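Local structure of branched-chain-amino-acid aminotransferase (Pseudomonas aeruginosa, 6NST) at residues L170-Q173 with E174-G178; V192-S196 with G197-F201. The protein probably catalyses the pyridoxal-phosphate-dependent transfer of amino groups between leucine, isoleucine or valine and 2-oxoglutarate, the last step of leucine and isoleucine biosynthesis. The protein carries 1 engineered substitution. All blocks are in the same frame, centred on the assembly; numbering follows the deposited sequence.

Interaction 1: residues L170-Q173 with E174-G178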
loop_
_atom_site.group_PDB
_atom_site.type_symbol
_atom_site.label_atom_id
_atom_site.label_comp_id
_atom_site.label_asym_id
_atom_site.label_seq_id
_atom_site.Cartn_x
_atom_site.Cartn_y
_atom_site.Cartn_z
ATOM N N LEU A 170 4.025 -20.139 -9.624
ATOM C CA LEU A 170 5.047 -19.838 -8.626
ATOM C C LEU A 170 4.586 -20.238 -7.232
ATOM O O LEU A 170 5.371 -20.775 -6.440
ATOM C CB LEU A 170 5.399 -18.350 -8.669
ATOM C CG LEU A 170 6.127 -17.873 -9.930
ATOM C CD1 LEU A 170 6.318 -16.363 -9.915
ATOM C CD2 LEU A 170 7.467 -18.582 -10.065
ATOM N N ALA A 171 3.310 -20.002 -6.923
ATOM C CA ALA A 171 2.786 -20.300 -5.595
ATOM C C ALA A 171 2.551 -21.791 -5.396
ATOM O O ALA A 171 2.814 -22.321 -4.311
ATOM C CB ALA A 171 1.492 -19.526 -5.360
ATOM N N LEU A 172 2.051 -22.484 -6.422
ATOM C CA LEU A 172 1.820 -23.918 -6.291
ATOM C C LEU A 172 3.131 -24.665 -6.086
ATOM O O LEU A 172 3.221 -25.555 -5.232
ATOM C CB LEU A 172 1.083 -24.457 -7.519
ATOM C CG LEU A 172 0.853 -25.975 -7.512
ATOM C CD1 LEU A 172 0.012 -26.388 -6.311
ATOM C CD2 LEU A 172 0.214 -26.453 -8.811
ATOM N N GLN A 173 4.161 -24.309 -6.857
ATOM C CA GLN A 173 5.463 -24.944 -6.693
ATOM C C GLN A 173 6.023 -24.701 -5.296
ATOM O O GLN A 173 6.645 -25.592 -4.706
ATOM C CB GLN A 173 6.434 -24.434 -7.760
ATOM C CG GLN A 173 7.792 -25.109 -7.719
ATOM C CD GLN A 173 7.690 -26.620 -7.801
ATOM O OE1 GLN A 173 6.922 -27.161 -8.598
ATOM N NE2 GLN A 173 8.458 -27.311 -6.966
ATOM N N GLU A 174 5.809 -23.502 -4.748
ATOM C CA GLU A 174 6.270 -23.224 -3.391
ATOM C C GLU A 174 5.562 -24.113 -2.379
ATOM O O GLU A 174 6.199 -24.669 -1.476
ATOM C CB GLU A 174 6.048 -21.752 -3.041
ATOM C CG GLU A 174 6.418 -21.418 -1.599
ATOM C CD GLU A 174 6.090 -19.988 -1.214
ATOM O OE1 GLU A 174 5.062 -19.460 -1.688
ATOM O OE2 GLU A 174 6.864 -19.393 -0.435
ATOM N N ALA A 175 4.242 -24.258 -2.512
ATOM C CA ALA A 175 3.490 -25.090 -1.580
ATOM C C ALA A 175 3.920 -26.546 -1.662
ATOM O O ALA A 175 3.949 -27.244 -0.643
ATOM C CB ALA A 175 1.993 -24.960 -1.853
ATOM N N ILE A 176 4.265 -27.019 -2.860
ATOM C CA ILE A 176 4.691 -28.405 -3.013
ATOM C C ILE A 176 6.091 -28.602 -2.444
ATOM O O ILE A 176 6.349 -29.573 -1.722
ATOM C CB ILE A 176 4.607 -28.823 -4.493
ATOM C CG1 ILE A 176 3.148 -28.804 -4.960
ATOM C CG2 ILE A 176 5.221 -30.195 -4.698
ATOM C CD1 ILE A 176 2.966 -29.136 -6.427
ATOM N N SER A 177 7.013 -27.682 -2.742
ATOM C CA SER A 177 8.367 -27.789 -2.207
ATOM C C SER A 177 8.402 -27.655 -0.691
ATOM O O SER A 177 9.386 -28.061 -0.066
ATOM C CB SER A 177 9.278 -26.735 -2.846
ATOM O OG SER A 177 8.837 -25.421 -2.547
ATOM N N GLY A 178 7.355 -27.102 -0.087
ATOM C CA GLY A 178 7.244 -27.020 1.353
ATOM C C GLY A 178 6.523 -28.174 2.005
ATOM O O GLY A 178 6.343 -28.169 3.227
HETATM O O HOH W 1 2.983 -20.992 -2.246
#
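L172 and I176 sit one turn apart on helix 166-177, where the branched end of L172 meets the CD1 methyl of I176. L172 swings CG to the position opposite its backbone N (chi1 177°), and the two side chains cross obliquely, with CG of L172 4.0 Å from CD1 of I176. CD1 of L172 leans on the same methyl. I176 points back toward the preceding turn, where its CG1 packs 3.3 Å from the L172 O that receives its own N-H.

On another flank of the helix, E174 stretches its chain away from the backbone. Its CB rests 3.5 Å from A171 O, and farther out a water closes a loop between the two residues: it donates to A171 O at 2.5 Å and to E174 OE1 at 2.6 Å, both short. A171 O thus takes the water as well as the N-H of A175. The other carboxylate oxygen, OE2, is bonded to S146 OG just past strand 140-145, while A171 and A175 lay their methyls on A183 of strand 182-186.

The last turn is gripped by S177. Its N reaches Q173 O at 2.9 Å in a nearly straight bond (167°). With chi1 at 62°, its OG turns back over the same turn, 3.1 Å from Q173 O and 2.9 Å from E174 O; its one proton can serve either carbonyl. R143 of the second subunit bonds both S177 OG and E174 O.

The chemistry is therefore divided: hydrocarbon contact on one flank, a water-bridged carboxylate on another, and at the C-terminal end a hydroxyl and a neighbouring subunit's guanidinium gathered around late carbonyls, where a positive charge should suit the helix dipole.

Interaction 2: residues V192-S196 with G197-F201; sequences VAEGS and GENIF
V192 opens the segment by sending CG1 against CG2 of I200, 3.8 Å away, the two side chains crossing at about a right angle. M184 of strand 182-186 touches both residues, so the pair packs against one residue of the neighbouring strand.

A193 turns its methyl away and contributes its carbonyl instead. A water donates to A193 O at 2.7 Å and receives two N-H groups from the other segment, ND2 of N199 at 2.9 Å and the backbone N of I200, bridging the diverging strands.

At E194 the chain comes closer, with CB only 3.2 Å from E198 O. Its side chain, extended beyond CG, carries the carboxylate out of the segments to a salt bridge with R149 and a bond from the L217 backbone N; N199 ND2 binds the L217 carbonyl.

G195 gives the one direct hydrogen bond between the segments: its N meets E198 O at 2.6 Å, nearly along the C=O axis. E198, bent at chi2 (84°), folds its carboxylate back, bringing OE1 to 3.6 Å from G195 CA; G197 N donates weakly to the same oxygen.

S196 makes the corner, its hydroxyl bonded to S168 O, and strand 199-201 runs at 116° to strand 192-195. E194, S196, N199, I200 and F201 fit the E-x-(small)-x-x-N-(apolar)-(F/Y) opening of the class-IV signature. The turn lies near K160, the probable cofactor lysine, and a sulfate, probably from the crystallisation liquor, sits about 4 Å from the N199 side chain, consistent with the edge of the cofactor pocket.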
loop_
_atom_site.group_PDB
_atom_site.type_symbol
_atom_site.label_atom_id
_atom_site.label_comp_id
_atom_site.label_asym_id
_atom_site.label_seq_id
_atom_site.Cartn_x
_atom_site.Cartn_y
_atom_site.Cartn_z
ATOM N N VAL A 192 -7.063 -12.967 2.891
ATOM C CA VAL A 192 -7.156 -14.198 2.117
ATOM C C VAL A 192 -7.946 -13.944 0.842
ATOM O O VAL A 192 -9.032 -13.350 0.871
ATOM C CB VAL A 192 -7.799 -15.313 2.956
ATOM C CG1 VAL A 192 -7.983 -16.574 2.122
ATOM C CG2 VAL A 192 -6.951 -15.603 4.185
ATOM N N ALA A 193 -7.404 -14.393 -0.288
ATOM C CA ALA A 193 -8.064 -14.251 -1.579
ATOM C C ALA A 193 -8.593 -15.583 -2.097
ATOM O O ALA A 193 -9.805 -15.745 -2.271
ATOM C CB ALA A 193 -7.100 -13.626 -2.597
ATOM N N GLU A 194 -7.713 -16.548 -2.335
ATOM C CA GLU A 194 -8.090 -17.809 -2.964
ATOM C C GLU A 194 -6.913 -18.771 -2.845
ATOM O O GLU A 194 -5.865 -18.437 -2.282
ATOM C CB GLU A 194 -8.481 -17.591 -4.428
ATOM C CG GLU A 194 -7.473 -16.756 -5.208
ATOM C CD GLU A 194 -7.912 -16.481 -6.634
ATOM O OE1 GLU A 194 -8.876 -17.125 -7.099
ATOM O OE2 GLU A 194 -7.292 -15.615 -7.287
ATOM N N GLY A 195 -7.101 -19.975 -3.374
ATOM C CA GLY A 195 -6.002 -20.883 -3.604
ATOM C C GLY A 195 -5.253 -20.504 -4.868
ATOM O O GLY A 195 -5.500 -19.470 -5.492
ATOM N N SER A 196 -4.313 -21.369 -5.252
ATOM C CA SER A 196 -3.560 -21.120 -6.477
ATOM C C SER A 196 -4.471 -21.093 -7.697
ATOM O O SER A 196 -4.209 -20.355 -8.652
ATOM C CB SER A 196 -2.471 -22.177 -6.652
ATOM O OG SER A 196 -1.760 -21.991 -7.862
ATOM N N GLY A 197 -5.542 -21.882 -7.683
ATOM C CA GLY A 197 -6.508 -21.872 -8.763
ATOM C C GLY A 197 -7.894 -22.274 -8.303
ATOM O O GLY A 197 -8.709 -22.744 -9.102
ATOM N N GLU A 198 -8.169 -22.099 -7.011
ATOM C CA GLU A 198 -9.454 -22.457 -6.428
ATOM C C GLU A 198 -9.916 -21.346 -5.500
ATOM O O GLU A 198 -9.102 -20.674 -4.862
ATOM C CB GLU A 198 -9.388 -23.773 -5.633
ATOM C CG GLU A 198 -8.669 -24.918 -6.324
ATOM C CD GLU A 198 -7.166 -24.869 -6.125
ATOM O OE1 GLU A 198 -6.690 -24.009 -5.352
ATOM O OE2 GLU A 198 -6.460 -25.693 -6.744
ATOM N N ASN A 199 -11.230 -21.158 -5.427
ATOM C CA ASN A 199 -11.808 -20.300 -4.403
ATOM C C ASN A 199 -11.855 -21.047 -3.076
ATOM O O ASN A 199 -12.007 -22.272 -3.036
ATOM C CB ASN A 199 -13.211 -19.839 -4.803
ATOM C CG ASN A 199 -13.191 -18.808 -5.917
ATOM O OD1 ASN A 199 -13.302 -19.146 -7.097
ATOM N ND2 ASN A 199 -13.051 -17.541 -5.547
ATOM N N ILE A 200 -11.717 -20.303 -1.982
ATOM C CA ILE A 200 -11.594 -20.889 -0.654
ATOM C C ILE A 200 -12.820 -20.527 0.174
ATOM O O ILE A 200 -13.375 -19.429 0.046
ATOM C CB ILE A 200 -10.289 -20.441 0.042
ATOM C CG1 ILE A 200 -10.061 -21.239 1.329
ATOM C CG2 ILE A 200 -10.299 -18.945 0.319
ATOM C CD1 ILE A 200 -8.654 -21.114 1.887
ATOM N N PHE A 201 -13.256 -21.470 1.004
ATOM C CA PHE A 201 -14.370 -21.285 1.920
ATOM C C PHE A 201 -13.948 -21.751 3.305
ATOM O O PHE A 201 -13.122 -22.654 3.443
ATOM C CB PHE A 201 -15.614 -22.076 1.485
ATOM C CG PHE A 201 -16.284 -21.547 0.245
ATOM C CD1 PHE A 201 -15.729 -21.756 -1.008
ATOM C CD2 PHE A 201 -17.490 -20.869 0.333
ATOM C CE1 PHE A 201 -16.355 -21.279 -2.146
ATOM C CE2 PHE A 201 -18.119 -20.390 -0.800
ATOM C CZ PHE A 201 -17.551 -20.597 -2.042
HETATM O O HOH W 2 -11.901 -17.335 -2.872
#

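Interaction 1 comes first along the chain, in the second half of helix 166-177; strand 182-186 follows, and interaction 2 then bends from strand 192-195 into strand 199-204. Their centres lie 15 Å apart, yet they meet where L172 CB packs 3.8 Å from S196 OG. Strand 182-186 is their common neighbour: the helix covers it as part of the beta-alpha-beta unit 140-145, 166-177, 182-186, and strand 192-195 pairs with it antiparallel in the mixed sheet. Both contacts touch L111 of the third subunit; interaction 1 also meets the second, and interaction 2 lies toward K160, the probable cofactor lysine, so one compact region spans subunit interfaces and active-site side.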